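Local coordinates for protein Old Yellow Enzyme (Pichia, PDB 6AGZ) that probably reduces the activated carbon-carbon double bond of enone compounds asymmetrically, using flavin mononucleotide bound to a TIM-barrel fold, at residues D167-N170 with A171-A175; R271-E275 with G276-A280. All coordinates share one frame; numbering follows the deposited sequence.

Contact 1: residues D167-N170 with A171-A175; sequences DYVN and AAKNA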
loop_
_atom_site.group_PDB
_atom_site.type_symbol
_atom_site.label_atom_id
_atom_site.label_comp_id
_atom_site.label_asym_id
_atom_site.label_seq_id
_atom_site.Cartn_x
_atom_site.Cartn_y
_atom_site.Cartn_z
ATOM N N ASP A 167 -18.812 16.934 18.308
ATOM C CA ASP A 167 -18.742 18.191 17.570
ATOM C C ASP A 167 -18.739 17.950 16.066
ATOM O O ASP A 167 -19.367 18.702 15.312
ATOM C CB ASP A 167 -17.500 18.980 17.984
ATOM C CG ASP A 167 -17.595 19.526 19.395
ATOM O OD1 ASP A 167 -18.708 19.527 19.962
ATOM O OD2 ASP A 167 -16.554 19.957 19.935
ATOM N N TYR A 168 -18.028 16.914 15.610
ATOM C CA TYR A 168 -18.085 16.555 14.196
ATOM C C TYR A 168 -19.508 16.214 13.774
ATOM O O TYR A 168 -19.962 16.632 12.700
ATOM C CB TYR A 168 -17.152 15.379 13.906
ATOM C CG TYR A 168 -15.748 15.771 13.504
ATOM C CD1 TYR A 168 -14.683 15.615 14.383
ATOM C CD2 TYR A 168 -15.484 16.287 12.241
ATOM C CE1 TYR A 168 -13.396 15.965 14.017
ATOM C CE2 TYR A 168 -14.200 16.641 11.865
ATOM C CZ TYR A 168 -13.160 16.477 12.758
ATOM O OH TYR A 168 -11.881 16.826 12.390
ATOM N N VAL A 169 -20.230 15.458 14.606
ATOM C CA VAL A 169 -21.608 15.101 14.272
ATOM C C VAL A 169 -22.474 16.352 14.175
ATOM O O VAL A 169 -23.252 16.521 13.225
ATOM C CB VAL A 169 -22.170 14.104 15.301
ATOM C CG1 VAL A 169 -23.645 13.840 15.032
ATOM C CG2 VAL A 169 -21.378 12.811 15.264
ATOM N N ASN A 170 -22.349 17.251 15.155
ATOM C CA ASN A 170 -23.165 18.463 15.161
ATOM C C ASN A 170 -22.863 19.346 13.954
ATOM O O ASN A 170 -23.783 19.882 13.322
ATOM C CB ASN A 170 -22.944 19.233 16.462
ATOM C CG ASN A 170 -23.646 20.577 16.473
ATOM O OD1 ASN A 170 -24.873 20.649 16.519
ATOM N ND2 ASN A 170 -22.866 21.652 16.436
ATOM N N ALA A 171 -21.581 19.506 13.617
ATOM C CA ALA A 171 -21.221 20.324 12.462
ATOM C C ALA A 171 -21.714 19.698 11.165
ATOM O O ALA A 171 -22.174 20.408 10.261
ATOM C CB ALA A 171 -19.709 20.533 12.417
ATOM N N ALA A 172 -21.627 18.369 11.053
ATOM C CA ALA A 172 -22.125 17.697 9.857
ATOM C C ALA A 172 -23.632 17.871 9.713
ATOM O O ALA A 172 -24.136 18.093 8.605
ATOM C CB ALA A 172 -21.752 16.215 9.894
ATOM N N LYS A 173 -24.368 17.772 10.823
ATOM C CA LYS A 173 -25.812 17.982 10.767
ATOM C C LYS A 173 -26.148 19.420 10.393
ATOM O O LYS A 173 -27.064 19.662 9.596
ATOM C CB LYS A 173 -26.451 17.606 12.104
ATOM C CG LYS A 173 -26.495 16.110 12.368
ATOM C CD LYS A 173 -26.893 15.810 13.805
ATOM C CE LYS A 173 -28.305 16.286 14.108
ATOM N NZ LYS A 173 -29.331 15.539 13.329
ATOM N N ASN A 174 -25.420 20.390 10.957
ATOM C CA ASN A 174 -25.637 21.785 10.583
ATOM C C ASN A 174 -25.386 22.005 9.097
ATOM O O ASN A 174 -26.151 22.709 8.426
ATOM C CB ASN A 174 -24.739 22.704 11.411
ATOM C CG ASN A 174 -25.158 22.780 12.863
ATOM O OD1 ASN A 174 -26.271 22.397 13.221
ATOM N ND2 ASN A 174 -24.268 23.285 13.709
ATOM N N ALA A 175 -24.317 21.410 8.564
ATOM C CA ALA A 175 -23.982 21.606 7.158
ATOM C C ALA A 175 -25.022 20.964 6.246
ATOM O O ALA A 175 -25.592 21.624 5.369
ATOM C CB ALA A 175 -22.588 21.042 6.871
HETATM O O HOH W 1 -24.373 24.256 16.447
#
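The carboxamides of N170 and N174, one helical turn apart, stand almost perpendicular, their planes 81° apart. The side chains cross at an angle, and their nearest atoms are the two amide nitrogens: N170 ND2 lies 3.5 Å from N174 ND2, and since both are donors they do not bond each other. A water bridges them, accepting from both, 3.0 Å from N170 ND2 and 2.9 Å from N174 ND2. N170 reaches this water with CG anti to its backbone N (chi1 174°), whereas N174 turns CG to the side beside its own N, which sets that carbon 3.2 Å from N170 O. ND2 of N174 also donates to the backbone O of I84, and asparagine suits this buried place because its one amide nitrogen can donate both to the water and to the I84 carbonyl.

These residues belong to helix 158-179, which packs against the parallel barrel of a TIM-barrel fold. Its i to i+4 bonding is regular, as in A171 N to D167 O and N174 N to N170 O, both 2.9 Å. The small A171 and A172 let the helix lie close to L111 of strand 106-112 and V227 of helix 218-231 respectively. V169 packs on L226 and A230 of that same helix, while its CG1 lies alongside the K173 chain, 4.0 Å from CD. NZ of K173 bonds to OE1 of Q177.

Contact 2: residues R271-E275 with G276-A280; sequences RRAKE and GKRLA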
loop_
_atom_site.group_PDB
_atom_site.type_symbol
_atom_site.label_atom_id
_atom_site.label_comp_id
_atom_site.label_asym_id
_atom_site.label_seq_id
_atom_site.Cartn_x
_atom_site.Cartn_y
_atom_site.Cartn_z
ATOM N N ARG A 271 -14.291 -1.243 2.864
ATOM C CA ARG A 271 -15.083 -2.259 3.552
ATOM C C ARG A 271 -16.446 -1.712 3.951
ATOM O O ARG A 271 -17.469 -2.388 3.782
ATOM C CB ARG A 271 -14.332 -2.780 4.778
ATOM C CG ARG A 271 -15.148 -3.732 5.647
ATOM C CD ARG A 271 -14.283 -4.445 6.678
ATOM N NE ARG A 271 -13.937 -3.586 7.808
ATOM C CZ ARG A 271 -14.742 -3.340 8.837
ATOM N NH1 ARG A 271 -15.951 -3.884 8.886
ATOM N NH2 ARG A 271 -14.340 -2.547 9.820
ATOM N N ARG A 272 -16.478 -0.487 4.483
ATOM C CA ARG A 272 -17.756 0.152 4.774
ATOM C C ARG A 272 -18.597 0.292 3.513
ATOM O O ARG A 272 -19.821 0.116 3.551
ATOM C CB ARG A 272 -17.524 1.515 5.424
ATOM C CG ARG A 272 -17.124 1.422 6.883
ATOM C CD ARG A 272 -16.344 2.643 7.335
ATOM N NE ARG A 272 -16.088 2.603 8.772
ATOM C CZ ARG A 272 -15.132 1.876 9.341
ATOM N NH1 ARG A 272 -14.336 1.121 8.595
ATOM N NH2 ARG A 272 -14.972 1.899 10.657
ATOM N N ALA A 273 -17.958 0.603 2.383
ATOM C CA ALA A 273 -18.685 0.651 1.118
ATOM C C ALA A 273 -19.231 -0.722 0.744
ATOM O O ALA A 273 -20.353 -0.836 0.237
ATOM C CB ALA A 273 -17.776 1.190 0.017
ATOM N N LYS A 274 -18.451 -1.778 0.990
ATOM C CA LYS A 274 -18.908 -3.135 0.722
ATOM C C LYS A 274 -20.042 -3.550 1.645
ATOM O O LYS A 274 -20.794 -4.469 1.304
ATOM C CB LYS A 274 -17.749 -4.124 0.854
ATOM C CG LYS A 274 -16.731 -4.049 -0.270
ATOM C CD LYS A 274 -15.587 -5.024 -0.038
ATOM C CE LYS A 274 -14.645 -5.068 -1.229
ATOM N NZ LYS A 274 -13.478 -5.958 -0.973
ATOM N N GLU A 275 -20.176 -2.906 2.803
ATOM C CA GLU A 275 -21.309 -3.132 3.688
ATOM C C GLU A 275 -22.441 -2.140 3.444
ATOM O O GLU A 275 -23.321 -1.990 4.300
ATOM C CB GLU A 275 -20.854 -3.085 5.147
ATOM C CG GLU A 275 -19.967 -4.256 5.535
ATOM C CD GLU A 275 -19.298 -4.068 6.880
ATOM O OE1 GLU A 275 -19.535 -3.023 7.524
ATOM O OE2 GLU A 275 -18.535 -4.966 7.293
ATOM N N GLY A 276 -22.436 -1.469 2.296
ATOM C CA GLY A 276 -23.525 -0.595 1.915
ATOM C C GLY A 276 -23.436 0.827 2.411
ATOM O O GLY A 276 -24.456 1.525 2.422
ATOM N N LYS A 277 -22.253 1.288 2.818
ATOM C CA LYS A 277 -22.044 2.685 3.208
ATOM C C LYS A 277 -20.865 3.208 2.395
ATOM O O LYS A 277 -19.723 3.226 2.863
ATOM C CB LYS A 277 -21.813 2.816 4.712
ATOM C CG LYS A 277 -22.891 2.163 5.561
ATOM C CD LYS A 277 -22.667 2.437 7.036
ATOM C CE LYS A 277 -21.262 2.049 7.460
ATOM N NZ LYS A 277 -20.723 2.973 8.494
ATOM N N ARG A 278 -21.157 3.649 1.175
ATOM C CA ARG A 278 -20.152 4.132 0.239
ATOM C C ARG A 278 -20.075 5.649 0.337
ATOM O O ARG A 278 -21.081 6.338 0.131
ATOM C CB ARG A 278 -20.493 3.698 -1.188
ATOM C CG ARG A 278 -19.736 4.445 -2.280
ATOM C CD ARG A 278 -18.337 3.887 -2.494
ATOM N NE ARG A 278 -18.364 2.528 -3.028
ATOM C CZ ARG A 278 -17.283 1.781 -3.230
ATOM N NH1 ARG A 278 -16.080 2.258 -2.937
ATOM N NH2 ARG A 278 -17.404 0.553 -3.715
ATOM N N LEU A 279 -18.890 6.163 0.661
ATOM C CA LEU A 279 -18.700 7.604 0.735
ATOM C C LEU A 279 -18.990 8.250 -0.615
ATOM O O LEU A 279 -18.874 7.618 -1.669
ATOM C CB LEU A 279 -17.274 7.941 1.175
ATOM C CG LEU A 279 -16.830 7.520 2.577
ATOM C CD1 LEU A 279 -15.426 8.035 2.869
ATOM C CD2 LEU A 279 -17.813 8.018 3.624
ATOM N N ALA A 280 -19.384 9.524 -0.572
ATOM C CA ALA A 280 -19.603 10.269 -1.807
ATOM C C ALA A 280 -18.333 10.306 -2.647
ATOM O O ALA A 280 -18.366 10.057 -3.857
ATOM C CB ALA A 280 -20.088 11.683 -1.491
#
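A Schellman motif ends helix 258-274, with G276 as its C-prime residue. The outer, 6→1 bond of the motif runs from K277 N to R272 O, 2.8 Å with an N-H...O angle of 152°; the inner one joins G276 N to A273 O at 3.0 Å, its donor standing well above the carbonyl plane. G276 has a positive phi of 87°, where a side chain would collide with the carbonyl O of E275, and glycine meets that demand.

Beyond the turn R278 folds back over the helix end. Bends at chi2 and chi3 carry its guanidinium across A273, whose CB sits over the centre of one face, 3.3 Å from CZ. Alanine is short enough to accept the flat group this closely. The charge of R278 pairs with E270, and W309 adds a cation-pi contact. R272 instead sends an extended chain away to D225 and E268, while its CG lies 4.2 Å from K277 CE. Across the helix end, R271 NH1 makes a weak hydrogen bond, part of a salt bridge, to E275 OE2, 3.2 Å long. The whole is a C-capping motif of the Schellman type, here turning the chain from a barrel helix toward strand 281-285.

Contact 1 comes first along the chain, in the middle of helix 158-179, which leads into barrel strand 183-187; contact 2 follows at the end of helix 258-274, just before strand 281-285. Their centres are 20 Å apart and their nearest atoms about 11 Å, so they do not touch. Helix 218-231 connects them spatially: V169 and A172 of contact 1 pack on it, as do R272, K277 and L279 of contact 2. Strands 183-187, 236-240 and 281-285 are consecutive in the closed eight-stranded barrel. The two contacts thus show two parts of the alpha/beta barrel: a partly buried helix body against the strands, and a surface turn that leads from a helix to its next strand.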